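Local coordinates for protein CEL44C (Paenibacillus polymyxa, PDB 2YIH) that hydrolyses the beta-1,4-glucan backbone of xyloglucan, and probably other beta-1,4-glucans, through this family 44 glycoside hydrolase part of a larger protein, at residues Y26-N31 / K406-Y411. The protein carries 8 engineered substitutions. Sequence-based numbering, arbitrary orientation.
With SO4 (sulfate ion), chain E.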
# COMPACT_ATOMS: atom_id res chain seq x y z
N TYR A 26 3.01 8.80 -3.76
CA TYR A 26 1.95 7.92 -3.20
C TYR A 26 2.48 6.67 -2.51
O TYR A 26 1.68 5.88 -1.97
CB TYR A 26 0.92 7.51 -4.25
CG TYR A 26 0.40 8.67 -5.05
CD1 TYR A 26 -0.03 9.85 -4.42
CD2 TYR A 26 0.37 8.61 -6.44
CE1 TYR A 26 -0.46 10.95 -5.18
CE2 TYR A 26 -0.12 9.67 -7.20
CZ TYR A 26 -0.53 10.82 -6.55
OH TYR A 26 -0.97 11.89 -7.31
N ILE A 27 3.81 6.50 -2.48
CA ILE A 27 4.39 5.48 -1.61
C ILE A 27 4.29 5.85 -0.12
O ILE A 27 4.47 5.00 0.77
CB ILE A 27 5.82 5.09 -2.00
CG1 ILE A 27 6.78 6.27 -1.84
CG2 ILE A 27 5.83 4.52 -3.42
CD1 ILE A 27 7.81 6.06 -0.81
N TYR A 28 4.04 7.13 0.15
CA TYR A 28 3.70 7.56 1.52
C TYR A 28 2.19 7.50 1.73
O TYR A 28 1.48 8.53 1.66
CB TYR A 28 4.26 8.98 1.77
CG TYR A 28 5.73 9.09 1.36
CD1 TYR A 28 6.74 8.50 2.13
CD2 TYR A 28 6.10 9.77 0.20
CE1 TYR A 28 8.09 8.52 1.72
CE2 TYR A 28 7.48 9.86 -0.20
CZ TYR A 28 8.45 9.24 0.58
OH TYR A 28 9.79 9.31 0.20
N GLY A 29 1.70 6.30 1.97
CA GLY A 29 0.27 6.11 1.92
C GLY A 29 -0.18 5.19 3.01
O GLY A 29 0.61 4.40 3.54
N THR A 30 -1.47 5.23 3.30
CA THR A 30 -1.96 4.37 4.36
C THR A 30 -3.38 3.91 4.08
O THR A 30 -4.04 4.42 3.16
CB THR A 30 -1.85 5.07 5.75
OG1 THR A 30 -2.05 4.08 6.79
CG2 THR A 30 -2.89 6.21 5.85
N ASN A 31 -3.81 2.91 4.85
CA ASN A 31 -5.20 2.49 4.92
C ASN A 31 -5.85 3.23 6.07
O ASN A 31 -6.39 4.32 5.88
CB ASN A 31 -5.27 0.97 5.09
CG ASN A 31 -5.06 0.26 3.78
OD1 ASN A 31 -5.99 0.17 2.98
ND2 ASN A 31 -3.83 -0.20 3.52
N LYS A 406 6.98 9.85 9.63
CA LYS A 406 7.34 11.23 9.99
C LYS A 406 8.81 11.48 9.66
O LYS A 406 9.15 12.58 9.26
CB LYS A 406 7.07 11.50 11.48
CG LYS A 406 5.57 11.56 11.73
CD LYS A 406 5.17 11.42 13.21
CE LYS A 406 5.65 12.61 14.01
NZ LYS A 406 5.56 12.33 15.49
N LEU A 407 9.68 10.47 9.81
CA LEU A 407 11.09 10.70 9.46
C LEU A 407 11.26 11.09 7.98
O LEU A 407 12.13 11.93 7.64
CB LEU A 407 11.97 9.50 9.85
CG LEU A 407 13.48 9.78 9.80
CD1 LEU A 407 13.88 10.67 10.96
CD2 LEU A 407 14.25 8.45 9.87
N TYR A 408 10.41 10.51 7.12
CA TYR A 408 10.41 10.87 5.69
C TYR A 408 9.60 12.12 5.35
O TYR A 408 9.92 12.81 4.36
CB TYR A 408 9.86 9.69 4.84
CG TYR A 408 10.91 8.64 4.54
CD1 TYR A 408 11.29 7.71 5.49
CD2 TYR A 408 11.61 8.67 3.33
CE1 TYR A 408 12.27 6.78 5.24
CE2 TYR A 408 12.60 7.71 3.05
CZ TYR A 408 12.95 6.80 4.02
OH TYR A 408 13.92 5.83 3.79
N ARG A 409 8.51 12.38 6.11
CA ARG A 409 7.49 13.30 5.61
C ARG A 409 7.14 14.44 6.56
O ARG A 409 6.44 15.37 6.18
CB ARG A 409 6.22 12.53 5.20
CG ARG A 409 6.46 11.54 4.07
CD ARG A 409 6.47 12.24 2.70
NE ARG A 409 5.16 12.83 2.43
CZ ARG A 409 4.86 13.57 1.37
NH1 ARG A 409 5.80 13.77 0.42
NH2 ARG A 409 3.63 14.08 1.23
N ASN A 410 7.67 14.41 7.79
CA ASN A 410 7.42 15.51 8.71
C ASN A 410 8.47 15.46 9.80
O ASN A 410 8.16 15.21 10.98
CB ASN A 410 6.01 15.42 9.34
CG ASN A 410 5.74 16.53 10.32
OD1 ASN A 410 6.44 17.56 10.34
ND2 ASN A 410 4.74 16.32 11.20
N TYR A 411 9.73 15.60 9.39
CA TYR A 411 10.82 15.30 10.30
C TYR A 411 11.06 16.43 11.30
O TYR A 411 11.65 16.22 12.38
CB TYR A 411 12.11 14.93 9.53
CG TYR A 411 12.61 15.98 8.55
CD1 TYR A 411 13.32 17.09 8.99
CD2 TYR A 411 12.39 15.83 7.18
CE1 TYR A 411 13.80 18.03 8.07
CE2 TYR A 411 12.87 16.75 6.27
CZ TYR A 411 13.55 17.85 6.71
OH TYR A 411 14.03 18.76 5.79
S SO4 E . 4.04 15.81 -2.08
O1 SO4 E . 4.23 17.26 -2.01
O2 SO4 E . 5.34 15.18 -1.86
O3 SO4 E . 3.04 15.41 -1.09
O4 SO4 E . 3.52 15.51 -3.41
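R409 grips a sulfate ion with two nearly straight hydrogen bonds while its chain lies against the ring of Y28. NH1 of R409 donates to O2 of the sulfate at 2.7 Å, and NH2 of R409 donates to O3 at 2.7 Å. The two N-H groups sit side by side, and the sulfur lies in the guanidinium plane, at its edge. The sulfate probably comes from the crystallisation liquor. NE of R409 bonds the carbonyl of N39, which should help fix the rotation of the guanidinium.

The rest of R409 packs on Y28. The first torsion and a bend at chi2 (-80°) put CD over one face of the phenol ring. A second bend, at chi3, then turns NE and the guanidinium toward the sulfate. CD stands 3.6 Å from the centroid of the Y28 ring, 17° off the normal, in a CH-pi contact. Guanidinium and ring planes are 11° apart, but NE is 3.9 Å from CD2 of Y28 and the main contact is made by CG and CD. On the opposite face of the Y28 ring lies CD1 of its neighbour I27.

The contact lies within the TIM barrel. Y28 leads into strand 29-30, the first barrel strand, and its backbone pairs with A41. R409 ends helix 399-409, which follows the eighth strand, 387-390. This helix also packs on the beta domain, where its L407 and Y408 touch V450 of strand 446-453.

Y408 adds CB and CD2 beside the Y28 ring. Its CB is 3.8 Å from CE1 of Y28, and its CD2 is 3.7 Å from OH of Y28. The two tyrosine side chains cross at about a right angle. The hydroxyl of Y408 has a different partner, the backbone carbonyl of T374, to which it is hydrogen-bonded.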